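PDB 2CXX: probable GTP-binding protein EngB from Pyrococcus horikoshii, which binds GDP and probably GTP with magnesium, as an EngB-type member of the GTPase superfamily, and is probably needed for normal cell division and septation. Local coordinates for residues 11-23 and 163-175. Numbering follows the deposited sequence.
Sequences NVGKSTLIYRLTG and ISAKFGDNIERLK. With GDP (guanosine-5'-diphosphate), chain D.
The P-loop and its helix 14-22 meet the G5 loop of this TRAFAC-class GTPase where Leu-17 and Arg-20 settle against residues 163-175, a worked example of how a G domain joins its phosphate and base subsites through protein as well as through nucleotide. Ala-165 sits at the join: its CB lies 3.7 Å from Thr-16 CG2 and packs against the backbone of Leu-17. Thr-16 divides its branches between the two tasks, turning the methyl to Ala-165 while OG1 lies 2.6 Å from GDP O1A. On the phosphate side the amides of Gly-13, Lys-14 and Ser-15 grip the beta-phosphate, and Lys-14 NZ pairs with Asp-50. On the base side GDP O6 takes a bond from Lys-166 N; Ser-164 OG lies close to O6 and to Asp-133, and accepts from Phe-167 N (3.1 Å, 171°) in an ST motif. Losing this hydroxyl, as in an alanine here, is likely to leave Phe-167 N without its acceptor and Asp-133 without one partner beside the guanine. Farther along helix 14-22, Leu-17 fills the angle between loop and helix 171-184: a chi1 of 170° swings its side chain away from the backbone N, and CD1 meets Leu-174 CD2 tip to tip at 3.7 Å. The same side chain runs past that of Ile-171 in the opposite direction and crosses Ile-163 at about a right angle, CD2 toward its CD1. Leu-21 CD2 continues this apolar seam against Ile-171 CG2 at 3.8 Å. The polar border belongs to Arg-20, whose chain bends at chi2 (-56°) and brings two nitrogens to successive carbonyls of the G5 turn. NH2 reaches Lys-166 O at a doubtfully short distance, whereas Arg-20 NE approaches Ala-165 O almost in line with its C=O, at 2.8 Å.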
ATOM      1  N   ASN A  11      -9.793   1.999  -2.840  1.00 10.73           N
ATOM      2  CA  ASN A  11     -10.476   2.902  -1.927  1.00 10.53           C
ATOM      3  C   ASN A  11      -9.830   3.058  -0.551  1.00 10.16           C
ATOM      4  O   ASN A  11     -10.482   3.577   0.383  1.00 12.81           O
ATOM      5  CB  ASN A  11     -11.961   2.509  -1.790  1.00 13.74           C
ATOM      6  CG  ASN A  11     -12.889   3.743  -1.807  1.00 16.19           C
ATOM      7  OD1 ASN A  11     -12.941   4.507  -2.811  1.00 16.41           O
ATOM      8  ND2 ASN A  11     -13.574   3.973  -0.690  1.00 16.35           N
ATOM      9  N   VAL A  12      -8.547   2.680  -0.401  1.00  7.08           N
ATOM     10  CA  VAL A  12      -7.897   2.813   0.945  1.00  6.85           C
ATOM     11  C   VAL A  12      -7.324   4.216   1.091  1.00  7.14           C
ATOM     12  O   VAL A  12      -6.875   4.587   2.179  1.00  9.00           O
ATOM     13  CB  VAL A  12      -6.736   1.761   1.173  1.00  5.87           C
ATOM     14  CG1 VAL A  12      -7.296   0.295   1.154  1.00  7.70           C
ATOM     15  CG2 VAL A  12      -5.622   1.905   0.083  1.00  7.83           C
ATOM     16  N   GLY A  13      -7.237   4.937  -0.032  1.00  7.85           N
ATOM     17  CA  GLY A  13      -6.709   6.293  -0.091  1.00  8.59           C
ATOM     18  C   GLY A  13      -5.321   6.413  -0.716  1.00  7.80           C
ATOM     19  O   GLY A  13      -4.590   7.336  -0.448  1.00 10.95           O
ATOM     20  N   LYS A  14      -4.958   5.462  -1.545  1.00  7.39           N
ATOM     21  CA  LYS A  14      -3.641   5.494  -2.179  1.00  8.85           C
ATOM     22  C   LYS A  14      -3.443   6.664  -3.108  1.00  9.10           C
ATOM     23  O   LYS A  14      -2.416   7.365  -3.008  1.00 10.02           O
ATOM     24  CB  LYS A  14      -3.429   4.167  -2.889  1.00  9.25           C
ATOM     25  CG  LYS A  14      -2.114   4.078  -3.676  1.00  8.06           C
ATOM     26  CD  LYS A  14      -1.773   2.578  -4.004  1.00  9.36           C
ATOM     27  CE  LYS A  14      -2.769   1.912  -4.939  1.00 10.61           C
ATOM     28  NZ  LYS A  14      -2.793   2.683  -6.221  1.00 11.87           N
ATOM     29  N   SER A  15      -4.391   6.928  -4.015  1.00  8.99           N
ATOM     30  CA  SER A  15      -4.206   8.075  -4.915  1.00 10.46           C
ATOM     31  C   SER A  15      -4.194   9.373  -4.089  1.00 11.51           C
ATOM     32  O   SER A  15      -3.426  10.295  -4.414  1.00 12.91           O
ATOM     33  CB  SER A  15      -5.296   8.129  -6.000  1.00 12.91           C
ATOM     34  OG  SER A  15      -6.565   8.217  -5.381  1.00 18.78           O
ATOM     35  N   THR A  16      -5.042   9.496  -3.057  1.00  9.79           N
ATOM     36  CA  THR A  16      -4.999  10.664  -2.177  1.00  9.84           C
ATOM     37  C   THR A  16      -3.612  10.824  -1.498  1.00 10.96           C
ATOM     38  O   THR A  16      -3.022  11.920  -1.444  1.00 11.60           O
ATOM     39  CB  THR A  16      -6.082  10.589  -1.049  1.00  9.34           C
ATOM     40  OG1 THR A  16      -7.390  10.509  -1.644  1.00 12.25           O
ATOM     41  CG2 THR A  16      -6.056  11.888  -0.231  1.00 10.47           C
ATOM     42  N   LEU A  17      -3.047   9.732  -1.024  1.00 10.67           N
ATOM     43  CA  LEU A  17      -1.731   9.785  -0.361  1.00  9.83           C
ATOM     44  C   LEU A  17      -0.651  10.238  -1.370  1.00 10.01           C
ATOM     45  O   LEU A  17       0.192  11.060  -1.072  1.00  8.72           O
ATOM     46  CB  LEU A  17      -1.369   8.392   0.197  1.00  9.88           C
ATOM     47  CG  LEU A  17       0.051   8.185   0.700  1.00 12.14           C
ATOM     48  CD1 LEU A  17       0.444   9.289   1.705  1.00 12.68           C
ATOM     49  CD2 LEU A  17       0.151   6.815   1.314  1.00 12.47           C
ATOM     50  N   ILE A  18      -0.682   9.688  -2.577  1.00 10.18           N
ATOM     51  CA  ILE A  18       0.306  10.062  -3.590  1.00 11.11           C
ATOM     52  C   ILE A  18       0.217  11.539  -3.909  1.00 12.15           C
ATOM     53  O   ILE A  18       1.261  12.211  -4.108  1.00 11.40           O
ATOM     54  CB  ILE A  18       0.147   9.235  -4.854  1.00 11.04           C
ATOM     55  CG1 ILE A  18       0.639   7.816  -4.564  1.00  9.00           C
ATOM     56  CG2 ILE A  18       0.998   9.861  -5.996  1.00 11.15           C
ATOM     57  CD1 ILE A  18       0.407   6.801  -5.629  1.00 11.12           C
ATOM     58  N   TYR A  19      -1.003  12.043  -3.971  1.00 12.64           N
ATOM     59  CA  TYR A  19      -1.186  13.486  -4.179  1.00 13.38           C
ATOM     60  C   TYR A  19      -0.634  14.279  -2.985  1.00 12.29           C
ATOM     61  O   TYR A  19      -0.019  15.330  -3.190  1.00 13.61           O
ATOM     62  CB  TYR A  19      -2.683  13.796  -4.380  1.00 14.46           C
ATOM     63  CG  TYR A  19      -2.984  15.271  -4.333  1.00 16.05           C
ATOM     64  CD1 TYR A  19      -2.463  16.127  -5.291  1.00 13.30           C
ATOM     65  CD2 TYR A  19      -3.740  15.818  -3.300  1.00 16.09           C
ATOM     66  CE1 TYR A  19      -2.690  17.501  -5.213  1.00 13.02           C
ATOM     67  CE2 TYR A  19      -3.965  17.209  -3.241  1.00 13.91           C
ATOM     68  CZ  TYR A  19      -3.429  18.002  -4.193  1.00 16.05           C
ATOM     69  OH  TYR A  19      -3.622  19.357  -4.082  1.00 16.20           O
ATOM     70  N   ARG A  20      -0.909  13.859  -1.745  1.00 13.37           N
ATOM     71  CA  ARG A  20      -0.331  14.581  -0.584  1.00 14.64           C
ATOM     72  C   ARG A  20       1.212  14.612  -0.603  1.00 14.75           C
ATOM     73  O   ARG A  20       1.850  15.617  -0.240  1.00 13.87           O
ATOM     74  CB  ARG A  20      -0.748  13.932   0.718  1.00 13.93           C
ATOM     75  CG  ARG A  20      -2.147  14.150   1.069  1.00 20.67           C
ATOM     76  CD  ARG A  20      -2.454  15.635   1.119  1.00 24.42           C
ATOM     77  NE  ARG A  20      -3.787  15.844   1.655  1.00 28.40           N
ATOM     78  CZ  ARG A  20      -4.236  17.026   2.034  1.00 32.91           C
ATOM     79  NH1 ARG A  20      -3.430  18.088   1.927  1.00 34.39           N
ATOM     80  NH2 ARG A  20      -5.472  17.145   2.501  1.00 33.65           N
ATOM     81  N   LEU A  21       1.822  13.511  -1.037  1.00 14.34           N
ATOM     82  CA  LEU A  21       3.262  13.365  -1.081  1.00 13.88           C
ATOM     83  C   LEU A  21       3.922  14.117  -2.240  1.00 13.25           C
ATOM     84  O   LEU A  21       4.957  14.733  -2.101  1.00 15.11           O
ATOM     85  CB  LEU A  21       3.621  11.853  -1.222  1.00 11.98           C
ATOM     86  CG  LEU A  21       3.468  11.087   0.115  1.00 13.08           C
ATOM     87  CD1 LEU A  21       3.754   9.564  -0.128  1.00 13.75           C
ATOM     88  CD2 LEU A  21       4.482  11.631   1.173  1.00 15.00           C
ATOM     89  N   THR A  22       3.276  14.120  -3.380  1.00 12.86           N
ATOM     90  CA  THR A  22       3.892  14.678  -4.553  1.00 12.48           C
ATOM     91  C   THR A  22       3.261  15.922  -5.163  1.00 13.28           C
ATOM     92  O   THR A  22       3.843  16.504  -6.046  1.00 12.44           O
ATOM     93  CB  THR A  22       3.839  13.660  -5.705  1.00 13.24           C
ATOM     94  OG1 THR A  22       2.463  13.465  -6.075  1.00 12.19           O
ATOM     95  CG2 THR A  22       4.390  12.269  -5.276  1.00 13.89           C
ATOM     96  N   GLY A  23       2.053  16.248  -4.756  1.00 11.80           N
ATOM     97  CA  GLY A  23       1.369  17.387  -5.375  1.00 13.88           C
ATOM     98  C   GLY A  23       0.840  17.037  -6.756  1.00 14.62           C
ATOM     99  O   GLY A  23       0.392  17.927  -7.488  1.00 15.03           O
ATOM    100  N   ILE A 163      -1.278   7.422   9.232  1.00 13.82           N
ATOM    101  CA  ILE A 163      -1.404   8.760   8.624  1.00 12.72           C
ATOM    102  C   ILE A 163      -2.886   9.049   8.321  1.00 13.15           C
ATOM    103  O   ILE A 163      -3.744   8.159   8.416  1.00 11.69           O
ATOM    104  CB  ILE A 163      -0.688   8.800   7.225  1.00 12.86           C
ATOM    105  CG1 ILE A 163      -1.221   7.616   6.395  1.00 14.40           C
ATOM    106  CG2 ILE A 163       0.836   8.562   7.342  1.00 13.12           C
ATOM    107  CD1 ILE A 163      -0.836   7.637   4.953  1.00 13.93           C
ATOM    108  N   SER A 164      -3.171  10.309   7.999  1.00 13.56           N
ATOM    109  CA  SER A 164      -4.474  10.653   7.418  1.00 13.68           C
ATOM    110  C   SER A 164      -4.121  11.403   6.135  1.00 14.25           C
ATOM    111  O   SER A 164      -3.710  12.547   6.193  1.00 13.50           O
ATOM    112  CB  SER A 164      -5.351  11.578   8.263  1.00 14.27           C
ATOM    113  OG  SER A 164      -6.490  11.956   7.482  1.00 13.67           O
ATOM    114  N   ALA A 165      -4.262  10.739   4.982  1.00 12.56           N
ATOM    115  CA  ALA A 165      -3.989  11.357   3.704  1.00 13.40           C
ATOM    116  C   ALA A 165      -5.008  12.482   3.472  1.00 13.23           C
ATOM    117  O   ALA A 165      -4.711  13.465   2.739  1.00 14.10           O
ATOM    118  CB  ALA A 165      -4.113  10.316   2.557  1.00 13.57           C
ATOM    119  N   LYS A 166      -6.182  12.330   4.077  1.00 13.93           N
ATOM    120  CA  LYS A 166      -7.233  13.321   3.916  1.00 16.84           C
ATOM    121  C   LYS A 166      -6.874  14.635   4.563  1.00 18.15           C
ATOM    122  O   LYS A 166      -6.974  15.658   3.920  1.00 17.87           O
ATOM    123  CB  LYS A 166      -8.560  12.857   4.514  1.00 17.98           C
ATOM    124  CG  LYS A 166      -9.664  13.943   4.540  1.00 19.34           C
ATOM    125  CD  LYS A 166     -11.017  13.314   4.768  1.00 21.19           C
ATOM    126  CE  LYS A 166     -12.188  14.256   4.326  1.00 23.00           C
ATOM    127  NZ  LYS A 166     -13.504  13.531   4.367  1.00 25.08           N
ATOM    128  N   PHE A 167      -6.505  14.580   5.835  1.00 18.28           N
ATOM    129  CA  PHE A 167      -6.182  15.792   6.582  1.00 21.76           C
ATOM    130  C   PHE A 167      -4.713  16.135   6.678  1.00 22.76           C
ATOM    131  O   PHE A 167      -4.343  17.241   7.091  1.00 23.64           O
ATOM    132  CB  PHE A 167      -6.784  15.686   7.970  1.00 22.01           C
ATOM    133  CG  PHE A 167      -8.257  15.576   7.961  1.00 23.38           C
ATOM    134  CD1 PHE A 167      -8.866  14.338   7.968  1.00 22.92           C
ATOM    135  CD2 PHE A 167      -9.050  16.716   7.914  1.00 24.11           C
ATOM    136  CE1 PHE A 167     -10.250  14.212   7.941  1.00 24.88           C
ATOM    137  CE2 PHE A 167     -10.439  16.609   7.881  1.00 24.80           C
ATOM    138  CZ  PHE A 167     -11.045  15.352   7.898  1.00 23.11           C
ATOM    139  N   GLY A 168      -3.848  15.200   6.305  1.00 21.41           N
ATOM    140  CA  GLY A 168      -2.437  15.506   6.342  1.00 22.00           C
ATOM    141  C   GLY A 168      -1.655  14.979   7.537  1.00 20.67           C
ATOM    142  O   GLY A 168      -0.422  15.069   7.554  1.00 23.35           O
ATOM    143  N   ASP A 169      -2.330  14.418   8.521  1.00 20.56           N
ATOM    144  CA  ASP A 169      -1.665  13.893   9.705  1.00 20.58           C
ATOM    145  C   ASP A 169      -0.487  12.909   9.425  1.00 20.92           C
ATOM    146  O   ASP A 169      -0.688  11.882   8.780  1.00 18.99           O
ATOM    147  CB  ASP A 169      -2.666  13.136  10.608  1.00 23.26           C
ATOM    148  CG  ASP A 169      -3.827  14.000  11.112  1.00 25.20           C
ATOM    149  OD1 ASP A 169      -4.413  14.758  10.343  1.00 28.80           O
ATOM    150  OD2 ASP A 169      -4.182  13.897  12.302  1.00 30.20           O
ATOM    151  N   ASN A 170       0.715  13.218   9.931  1.00 19.34           N
ATOM    152  CA  ASN A 170       1.910  12.344   9.798  1.00 20.32           C
ATOM    153  C   ASN A 170       2.441  12.070   8.398  1.00 19.15           C
ATOM    154  O   ASN A 170       3.247  11.153   8.220  1.00 18.28           O
ATOM    155  CB  ASN A 170       1.670  10.987  10.487  1.00 21.34           C
ATOM    156  CG  ASN A 170       1.273  11.139  11.934  1.00 23.76           C
ATOM    157  OD1 ASN A 170       1.798  12.017  12.629  1.00 25.48           O
ATOM    158  ND2 ASN A 170       0.359  10.283  12.414  1.00 22.33           N
ATOM    159  N   ILE A 171       1.953  12.800   7.391  1.00 18.80           N
ATOM    160  CA  ILE A 171       2.480  12.636   6.043  1.00 18.24           C
ATOM    161  C   ILE A 171       3.964  12.952   6.019  1.00 17.84           C
ATOM    162  O   ILE A 171       4.742  12.263   5.363  1.00 17.96           O
ATOM    163  CB  ILE A 171       1.740  13.558   5.053  1.00 18.41           C
ATOM    164  CG1 ILE A 171       0.277  13.138   5.013  1.00 20.81           C
ATOM    165  CG2 ILE A 171       2.435  13.535   3.692  1.00 19.70           C
ATOM    166  CD1 ILE A 171       0.075  11.801   4.366  1.00 21.38           C
ATOM    167  N   GLU A 172       4.418  13.986   6.733  1.00 18.28           N
ATOM    168  CA  GLU A 172       5.854  14.249   6.696  1.00 18.58           C
ATOM    169  C   GLU A 172       6.645  13.109   7.326  1.00 18.47           C
ATOM    170  O   GLU A 172       7.758  12.782   6.877  1.00 16.73           O
ATOM    171  CB  GLU A 172       6.214  15.564   7.406  1.00 20.16           C
ATOM    172  CG  GLU A 172       7.670  15.941   7.162  1.00 25.93           C
ATOM    173  CD  GLU A 172       8.098  17.193   7.931  1.00 31.49           C
ATOM    174  OE1 GLU A 172       8.188  17.115   9.182  1.00 33.95           O
ATOM    175  OE2 GLU A 172       8.349  18.241   7.295  1.00 33.86           O
ATOM    176  N   ARG A 173       6.093  12.491   8.368  1.00 18.15           N
ATOM    177  CA  ARG A 173       6.812  11.382   8.994  1.00 19.70           C
ATOM    178  C   ARG A 173       6.910  10.199   8.001  1.00 17.08           C
ATOM    179  O   ARG A 173       7.934   9.489   7.949  1.00 13.97           O
ATOM    180  CB  ARG A 173       6.093  10.933  10.289  1.00 22.80           C
ATOM    181  CG  ARG A 173       5.710  12.055  11.254  1.00 30.14           C
ATOM    182  CD  ARG A 173       5.390  11.559  12.682  1.00 32.45           C
ATOM    183  NE  ARG A 173       6.420  10.652  13.191  1.00 35.75           N
ATOM    184  CZ  ARG A 173       7.474  11.008  13.930  1.00 35.94           C
ATOM    185  NH1 ARG A 173       7.667  12.278  14.283  1.00 35.71           N
ATOM    186  NH2 ARG A 173       8.351  10.078  14.299  1.00 36.98           N
ATOM    187  N   LEU A 174       5.851  10.000   7.188  1.00 15.94           N
ATOM    188  CA  LEU A 174       5.831   8.910   6.223  1.00 14.96           C
ATOM    189  C   LEU A 174       6.885   9.208   5.161  1.00 13.80           C
ATOM    190  O   LEU A 174       7.610   8.324   4.744  1.00 13.40           O
ATOM    191  CB  LEU A 174       4.425   8.726   5.610  1.00 12.75           C
ATOM    192  CG  LEU A 174       4.347   7.761   4.423  1.00 13.48           C
ATOM    193  CD1 LEU A 174       4.875   6.382   4.867  1.00 11.89           C
ATOM    194  CD2 LEU A 174       2.931   7.631   3.917  1.00 12.21           C
ATOM    195  N   LYS A 175       6.954  10.467   4.708  1.00 14.23           N
ATOM    196  CA  LYS A 175       7.958  10.847   3.727  1.00 15.48           C
ATOM    197  C   LYS A 175       9.361  10.600   4.314  1.00 15.92           C
ATOM    198  O   LYS A 175      10.220  10.043   3.667  1.00 16.66           O
ATOM    199  CB  LYS A 175       7.801  12.329   3.364  1.00 17.44           C
ATOM    200  CG  LYS A 175       8.411  12.715   2.043  1.00 22.58           C
ATOM    201  CD  LYS A 175       8.402  14.251   1.882  1.00 25.43           C
ATOM    202  CE  LYS A 175       6.991  14.832   2.092  1.00 29.93           C
ATOM    203  NZ  LYS A 175       6.380  15.443   0.832  1.00 30.94           N
TER
HETATM  204  PB  GDP D1401      -7.687   4.759  -3.828  1.00 11.40           P
HETATM  205  O1B GDP D1401      -8.759   4.000  -4.533  1.00 11.82           O
HETATM  206  O2B GDP D1401      -6.986   3.856  -2.736  1.00 11.08           O
HETATM  207  O3B GDP D1401      -6.799   5.667  -4.655  1.00 10.03           O
HETATM  208  O3A GDP D1401      -8.479   5.786  -2.912  1.00 11.92           O
HETATM  209  PA  GDP D1401      -8.804   7.350  -2.898  1.00 12.53           P
HETATM  210  O1A GDP D1401      -7.561   8.119  -2.678  1.00 10.79           O
HETATM  211  O2A GDP D1401      -9.531   7.770  -4.228  1.00 12.51           O
HETATM  212  O5' GDP D1401      -9.666   7.550  -1.560  1.00 12.75           O
HETATM  213  C5' GDP D1401     -10.811   6.752  -1.571  1.00 12.14           C
HETATM  214  C4' GDP D1401     -11.831   7.293  -0.562  1.00 12.12           C
HETATM  215  O4' GDP D1401     -11.212   7.366   0.798  1.00 13.55           O
HETATM  216  C3' GDP D1401     -12.312   8.689  -0.769  1.00 14.50           C
HETATM  217  O3' GDP D1401     -13.681   9.102  -0.667  1.00 16.67           O
HETATM  218  C2' GDP D1401     -11.276   9.566  -0.033  1.00 14.18           C
HETATM  219  O2' GDP D1401     -11.902  10.846   0.354  1.00 17.69           O
HETATM  220  C1' GDP D1401     -11.216   8.762   1.270  1.00 12.40           C
HETATM  221  N9  GDP D1401      -9.986   8.956   2.051  1.00 13.37           N
HETATM  222  C8  GDP D1401      -8.645   8.912   1.607  1.00 14.21           C
HETATM  223  N7  GDP D1401      -7.850   9.110   2.602  1.00 11.33           N
HETATM  224  C5  GDP D1401      -8.592   9.295   3.739  1.00 12.38           C
HETATM  225  C6  GDP D1401      -8.298   9.544   5.114  1.00 15.03           C
HETATM  226  O6  GDP D1401      -7.179   9.651   5.512  1.00 15.24           O
HETATM  227  N1  GDP D1401      -9.348   9.666   6.019  1.00 14.83           N
HETATM  228  C2  GDP D1401     -10.644   9.560   5.602  1.00 15.90           C
HETATM  229  N2  GDP D1401     -11.646   9.696   6.535  1.00 13.48           N
HETATM  230  N3  GDP D1401     -10.946   9.332   4.333  1.00 14.43           N
HETATM  231  C4  GDP D1401      -9.953   9.195   3.382  1.00 13.24           C